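Local coordinates for protein phytoene synthase (PDB 5IYS) that probably joins two prenyl diphosphates head to head, as a dehydrosqualene or phytoene synthase does, and is seen here with a farnesyl thiodiphosphate inhibitor and magnesium, at residues L128-G137 against K159-I170. Numbering follows the deposited sequence.
Sequences LEEYCYYVAG and KKLGEAMQLTNI. With MG (magnesium ion), chain D; FPS (S-[(2E,6E)-3,7,11-trimethyldodeca-2,6,10-trienyl] trihydrogen thiodiphosphate), chain G; FPS (S-[(2E,6E)-3,7,11-trimethyldodeca-2,6,10-trienyl] trihydrogen thiodiphosphate), chain H.
Helices 125-143 and 155-172 meet nearly at right angles, the axes of segments 128-137 and 159-170 crossing at 100° and 7.9 Å apart, and Gly-137 N comes to 4.1 Å from Gly-162 CA. Both helices belong to the all-helical terpenoid synthase fold of the squalene/phytoene synthase family, and together they line the pocket that holds two farnesyl thiodiphosphates. With glycine on both sides the backbones meet directly, Gly-162 CA lying against Gly-137 N. A wider pi-type turn at 133-137, in which Gly-137 N bonds to Cys-132 O, lies at this crossing. Beside it the methyl of Ala-136 packs tightly on Gly-162 O and Gln-166 CB.

Cys-132 is a knob in the hole formed by Glu-163, Gln-166, Leu-167 and Ile-170, its SG 3.5 Å from Gln-166 CG. Beyond it Leu-128 forks: CD1 meets Ile-170 CD1 tip to tip, while CD2 touches Leu-167 CD2. At the outer margin Tyr-133 CD1 lies 3.5 Å from Lys-159 CD, and the tyrosine hydroxyl is hydrogen-bonded to Asp-108. The carboxylate atoms Glu-129 OE2 and Glu-163 OE1 lie 4.1 Å apart, a pairing that would tend to raise their proton affinity; a water bridges Glu-129 O and, weakly, Glu-163 OE1.

Toward the ligands, Gln-166 has CG anti to its backbone N (chi1 179°) and then bends at chi2 (54°), carrying its amide over to Val-135 CG2. Its NE2, buried without a polar partner, lies against C4 of both inhibitors. One turn on, Asn-169 OD1 binds magnesium at 2.1 Å, and the same ion takes O2A of one thiodiphosphate.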
loop_
_atom_site.group_PDB
_atom_site.type_symbol
_atom_site.label_atom_id
_atom_site.label_comp_id
_atom_site.label_asym_id
_atom_site.label_seq_id
_atom_site.Cartn_x
_atom_site.Cartn_y
_atom_site.Cartn_z
ATOM N N LEU A 128 -6.389 -5.252 -13.958
ATOM C CA LEU A 128 -5.544 -5.359 -12.773
ATOM C C LEU A 128 -5.096 -3.960 -12.348
ATOM O O LEU A 128 -5.024 -3.664 -11.156
ATOM C CB LEU A 128 -4.318 -6.243 -13.030
ATOM C CG LEU A 128 -3.357 -6.476 -11.843
ATOM C CD1 LEU A 128 -4.076 -6.971 -10.577
ATOM C CD2 LEU A 128 -2.238 -7.448 -12.208
ATOM N N GLU A 129 -4.823 -3.095 -13.321
ATOM C CA GLU A 129 -4.429 -1.721 -13.008
ATOM C C GLU A 129 -5.540 -0.898 -12.326
ATOM O O GLU A 129 -5.289 -0.104 -11.414
ATOM C CB GLU A 129 -3.901 -1.051 -14.281
ATOM C CG GLU A 129 -3.966 0.462 -14.243
ATOM C CD GLU A 129 -3.612 1.077 -15.585
ATOM O OE1 GLU A 129 -4.030 0.525 -16.628
ATOM O OE2 GLU A 129 -2.887 2.092 -15.591
ATOM N N GLU A 130 -6.787 -1.063 -12.750
ATOM C CA GLU A 130 -7.900 -0.360 -12.089
ATOM C C GLU A 130 -8.020 -0.838 -10.649
ATOM O O GLU A 130 -8.216 -0.053 -9.717
ATOM C CB GLU A 130 -9.219 -0.626 -12.841
ATOM C CG GLU A 130 -9.396 0.271 -14.055
ATOM C CD GLU A 130 -10.035 1.595 -13.676
ATOM O OE1 GLU A 130 -11.157 1.596 -13.120
ATOM O OE2 GLU A 130 -9.392 2.642 -13.897
ATOM N N TYR A 131 -7.881 -2.139 -10.461
ATOM C CA TYR A 131 -8.028 -2.693 -9.117
ATOM C C TYR A 131 -6.915 -2.165 -8.199
ATOM O O TYR A 131 -7.182 -1.786 -7.049
ATOM C CB TYR A 131 -8.009 -4.214 -9.175
ATOM C CG TYR A 131 -7.821 -4.854 -7.824
ATOM C CD1 TYR A 131 -8.883 -4.949 -6.937
ATOM C CD2 TYR A 131 -6.580 -5.367 -7.444
ATOM C CE1 TYR A 131 -8.691 -5.507 -5.665
ATOM C CE2 TYR A 131 -6.384 -5.896 -6.180
ATOM C CZ TYR A 131 -7.456 -6.028 -5.324
ATOM O OH TYR A 131 -7.261 -6.582 -4.070
ATOM N N CYS A 132 -5.690 -2.088 -8.723
ATOM C CA CYS A 132 -4.554 -1.597 -7.928
ATOM C C CYS A 132 -4.796 -0.158 -7.539
ATOM O O CYS A 132 -4.378 0.231 -6.461
ATOM C CB CYS A 132 -3.227 -1.688 -8.665
ATOM S SG CYS A 132 -2.626 -3.373 -8.955
ATOM N N TYR A 133 -5.531 0.610 -8.348
ATOM C CA TYR A 133 -5.857 1.985 -7.928
ATOM C C TYR A 133 -6.735 1.898 -6.684
ATOM O O TYR A 133 -6.515 2.583 -5.675
ATOM C CB TYR A 133 -6.574 2.822 -9.008
ATOM C CG TYR A 133 -7.187 4.049 -8.366
ATOM C CD1 TYR A 133 -6.362 4.992 -7.753
ATOM C CD2 TYR A 133 -8.545 4.090 -8.057
ATOM C CE1 TYR A 133 -6.888 6.011 -6.937
ATOM C CE2 TYR A 133 -9.085 5.139 -7.292
ATOM C CZ TYR A 133 -8.234 6.076 -6.722
ATOM O OH TYR A 133 -8.693 7.071 -5.879
ATOM N N TYR A 134 -7.829 1.159 -6.796
ATOM C CA TYR A 134 -8.814 1.201 -5.719
ATOM C C TYR A 134 -8.224 0.786 -4.373
ATOM O O TYR A 134 -8.563 1.378 -3.341
ATOM C CB TYR A 134 -10.049 0.372 -6.044
ATOM C CG TYR A 134 -10.974 1.149 -6.960
ATOM C CD1 TYR A 134 -11.883 2.073 -6.447
ATOM C CD2 TYR A 134 -10.843 1.056 -8.336
ATOM C CE1 TYR A 134 -12.688 2.850 -7.299
ATOM C CE2 TYR A 134 -11.648 1.816 -9.192
ATOM C CZ TYR A 134 -12.583 2.692 -8.664
ATOM O OH TYR A 134 -13.375 3.441 -9.518
ATOM N N VAL A 135 -7.345 -0.209 -4.362
ATOM C CA VAL A 135 -6.838 -0.654 -3.062
ATOM C C VAL A 135 -5.455 -0.129 -2.709
ATOM O O VAL A 135 -4.933 -0.458 -1.647
ATOM C CB VAL A 135 -6.815 -2.180 -2.922
ATOM C CG1 VAL A 135 -8.206 -2.772 -3.095
ATOM C CG2 VAL A 135 -5.777 -2.800 -3.885
ATOM N N ALA A 136 -4.775 0.552 -3.623
ATOM C CA ALA A 136 -3.400 0.906 -3.316
ATOM C C ALA A 136 -3.053 2.298 -3.792
ATOM O O ALA A 136 -2.530 3.117 -3.032
ATOM C CB ALA A 136 -2.415 -0.173 -3.844
ATOM N N GLY A 137 -3.410 2.605 -5.038
ATOM C CA GLY A 137 -3.252 3.981 -5.524
ATOM C C GLY A 137 -4.079 4.973 -4.714
ATOM O O GLY A 137 -3.637 6.102 -4.444
ATOM N N LYS A 159 -0.323 7.844 -7.687
ATOM C CA LYS A 159 -1.077 6.643 -8.011
ATOM C C LYS A 159 -0.157 5.572 -8.553
ATOM O O LYS A 159 -0.390 4.399 -8.322
ATOM C CB LYS A 159 -2.162 6.943 -9.046
ATOM C CG LYS A 159 -3.377 7.676 -8.482
ATOM C CD LYS A 159 -4.578 7.496 -9.411
ATOM C CE LYS A 159 -4.646 8.565 -10.489
ATOM N NZ LYS A 159 -5.821 8.326 -11.392
ATOM N N LYS A 160 0.855 5.961 -9.316
ATOM C CA LYS A 160 1.829 4.981 -9.803
ATOM C C LYS A 160 2.593 4.275 -8.664
ATOM O O LYS A 160 2.953 3.097 -8.796
ATOM C CB LYS A 160 2.799 5.638 -10.784
ATOM C CG LYS A 160 2.123 5.935 -12.155
ATOM C CD LYS A 160 3.066 6.685 -13.094
ATOM C CE LYS A 160 2.486 6.803 -14.495
ATOM N NZ LYS A 160 3.443 7.665 -15.238
ATOM N N LEU A 161 2.957 4.999 -7.607
ATOM C CA LEU A 161 3.744 4.367 -6.537
ATOM C C LEU A 161 2.859 3.332 -5.812
ATOM O O LEU A 161 3.302 2.249 -5.411
ATOM C CB LEU A 161 4.217 5.402 -5.499
ATOM C CG LEU A 161 5.013 4.842 -4.304
ATOM C CD1 LEU A 161 6.113 3.863 -4.699
ATOM C CD2 LEU A 161 5.591 5.978 -3.459
ATOM N N GLY A 162 1.602 3.689 -5.599
ATOM C CA GLY A 162 0.649 2.745 -4.977
ATOM C C GLY A 162 0.445 1.511 -5.844
ATOM O O GLY A 162 0.444 0.376 -5.366
ATOM N N GLU A 163 0.312 1.720 -7.147
ATOM C CA GLU A 163 0.299 0.604 -8.070
ATOM C C GLU A 163 1.568 -0.259 -8.057
ATOM O O GLU A 163 1.483 -1.488 -8.082
ATOM C CB GLU A 163 -0.020 1.068 -9.512
ATOM C CG GLU A 163 -0.387 -0.089 -10.434
ATOM C CD GLU A 163 -0.491 0.360 -11.905
ATOM O OE1 GLU A 163 -0.625 1.575 -12.163
ATOM O OE2 GLU A 163 -0.379 -0.489 -12.811
ATOM N N ALA A 164 2.740 0.366 -8.071
ATOM C CA ALA A 164 3.987 -0.399 -8.026
ATOM C C ALA A 164 3.999 -1.283 -6.768
ATOM O O ALA A 164 4.508 -2.410 -6.781
ATOM C CB ALA A 164 5.209 0.576 -8.016
ATOM N N MET A 165 3.628 -0.696 -5.637
ATOM C CA MET A 165 3.624 -1.456 -4.387
ATOM C C MET A 165 2.628 -2.618 -4.390
ATOM O O MET A 165 2.912 -3.708 -3.858
ATOM C CB MET A 165 3.352 -0.499 -3.222
ATOM C CG MET A 165 4.588 0.310 -2.818
ATOM S SD MET A 165 4.139 1.508 -1.504
ATOM C CE MET A 165 5.759 2.215 -1.233
ATOM N N GLN A 166 1.442 -2.382 -4.933
ATOM C CA GLN A 166 0.416 -3.426 -4.949
ATOM C C GLN A 166 0.902 -4.563 -5.867
ATOM O O GLN A 166 0.696 -5.722 -5.533
ATOM C CB GLN A 166 -0.921 -2.867 -5.452
ATOM C CG GLN A 166 -2.049 -3.877 -5.540
ATOM C CD GLN A 166 -2.276 -4.598 -4.225
ATOM O OE1 GLN A 166 -2.204 -5.824 -4.164
ATOM N NE2 GLN A 166 -2.391 -3.837 -3.148
ATOM N N LEU A 167 1.478 -4.236 -7.023
ATOM C CA LEU A 167 2.064 -5.265 -7.909
ATOM C C LEU A 167 3.149 -6.068 -7.198
ATOM O O LEU A 167 3.282 -7.275 -7.391
ATOM C CB LEU A 167 2.694 -4.611 -9.145
ATOM C CG LEU A 167 1.728 -4.101 -10.214
ATOM C CD1 LEU A 167 2.485 -3.588 -11.425
ATOM C CD2 LEU A 167 0.745 -5.206 -10.603
ATOM N N THR A 168 3.993 -5.371 -6.443
ATOM C CA THR A 168 5.020 -6.040 -5.636
ATOM C C THR A 168 4.381 -6.999 -4.626
ATOM O O THR A 168 4.816 -8.147 -4.463
ATOM C CB THR A 168 5.852 -4.981 -4.876
ATOM O OG1 THR A 168 6.436 -4.058 -5.819
ATOM C CG2 THR A 168 6.948 -5.639 -4.037
ATOM N N ASN A 169 3.330 -6.543 -3.956
ATOM C CA ASN A 169 2.607 -7.404 -3.009
ATOM C C ASN A 169 2.042 -8.671 -3.668
ATOM O O ASN A 169 2.155 -9.796 -3.133
ATOM C CB ASN A 169 1.518 -6.583 -2.306
ATOM C CG ASN A 169 0.795 -7.373 -1.223
ATOM O OD1 ASN A 169 -0.026 -8.219 -1.539
ATOM N ND2 ASN A 169 1.082 -7.083 0.049
ATOM N N ILE A 170 1.518 -8.482 -4.875
ATOM C CA ILE A 170 0.973 -9.571 -5.680
ATOM C C ILE A 170 2.063 -10.607 -6.020
ATOM O O ILE A 170 1.893 -11.831 -5.839
ATOM C CB ILE A 170 0.339 -8.995 -6.973
ATOM C CG1 ILE A 170 -1.034 -8.364 -6.678
ATOM C CG2 ILE A 170 0.148 -10.075 -8.005
ATOM C CD1 ILE A 170 -1.604 -7.483 -7.819
HETATM MG MG MG D . -1.753 -9.470 -1.364
HETATM C C1 FPS G . 1.099 -3.044 1.975
HETATM S S1 FPS G . 0.297 -2.776 3.511
HETATM C C2 FPS G . 0.771 -1.776 1.209
HETATM C C3 FPS G . 0.545 -1.723 -0.115
HETATM C C4 FPS G . 0.637 -2.959 -0.960
HETATM C C5 FPS G . 0.223 -0.411 -0.805
HETATM C C6 FPS G . 0.158 0.806 0.117
HETATM C C7 FPS G . 0.222 2.058 -0.736
HETATM C C8 FPS G . 0.870 3.166 -0.335
HETATM C C10 FPS G . 0.758 4.391 -1.217
HETATM C C9 FPS G . 1.629 3.255 0.967
HETATM C C11 FPS G . 2.163 4.874 -1.585
HETATM C C12 FPS G . 2.103 6.205 -2.318
HETATM C C13 FPS G . 2.221 7.415 -1.726
HETATM C C14 FPS G . 2.178 8.667 -2.565
HETATM C C15 FPS G . 2.430 7.563 -0.242
HETATM P PA FPS G . 1.071 -3.985 4.995
HETATM O O1A FPS G . 0.902 -3.382 6.319
HETATM O O2A FPS G . 0.049 -5.238 4.932
HETATM O O3A FPS G . 2.522 -4.589 4.712
HETATM P PB FPS G . 2.559 -5.978 3.871
HETATM O O1B FPS G . 2.623 -7.159 4.800
HETATM O O2B FPS G . 3.748 -5.793 2.958
HETATM O O3B FPS G . 1.336 -6.199 3.006
HETATM C C1 FPS H . -2.163 -4.882 1.705
HETATM S S1 FPS H . -2.247 -5.768 0.180
HETATM C C2 FPS H . -3.459 -4.141 1.924
HETATM C C3 FPS H . -3.864 -3.071 1.216
HETATM C C4 FPS H . -3.112 -2.526 0.030
HETATM C C5 FPS H . -5.170 -2.422 1.612
HETATM C C6 FPS H . -5.030 -1.609 2.898
HETATM C C7 FPS H . -3.801 -0.718 2.845
HETATM C C8 FPS H . -2.942 -0.653 3.873
HETATM C C10 FPS H . -1.721 0.218 3.693
HETATM C C9 FPS H . -3.137 -1.487 5.111
HETATM C C11 FPS H . -1.919 1.633 4.187
HETATM C C12 FPS H . -0.494 2.157 4.302
HETATM C C13 FPS H . -0.176 3.413 4.667
HETATM C C14 FPS H . -1.197 4.452 5.016
HETATM C C15 FPS H . 1.271 3.789 4.713
HETATM P PA FPS H . -2.906 -7.568 0.882
HETATM O O1A FPS H . -4.227 -7.388 1.533
HETATM O O2A FPS H . -3.063 -8.575 -0.364
HETATM O O3A FPS H . -1.699 -8.217 1.747
HETATM P PB FPS H . -1.622 -8.444 3.322
HETATM O O1B FPS H . -1.551 -9.938 3.495
HETATM O O2B FPS H . -2.819 -7.911 4.079
HETATM O O3B FPS H . -0.370 -7.736 3.796
HETATM O O HOH W 1 -3.355 1.911 -10.859
HETATM O O HOH W 2 -2.950 -8.920 -2.836
HETATM O O HOH W 3 -1.001 -10.441 -2.693
HETATM O O HOH W 4 -0.718 -9.964 -0.151
#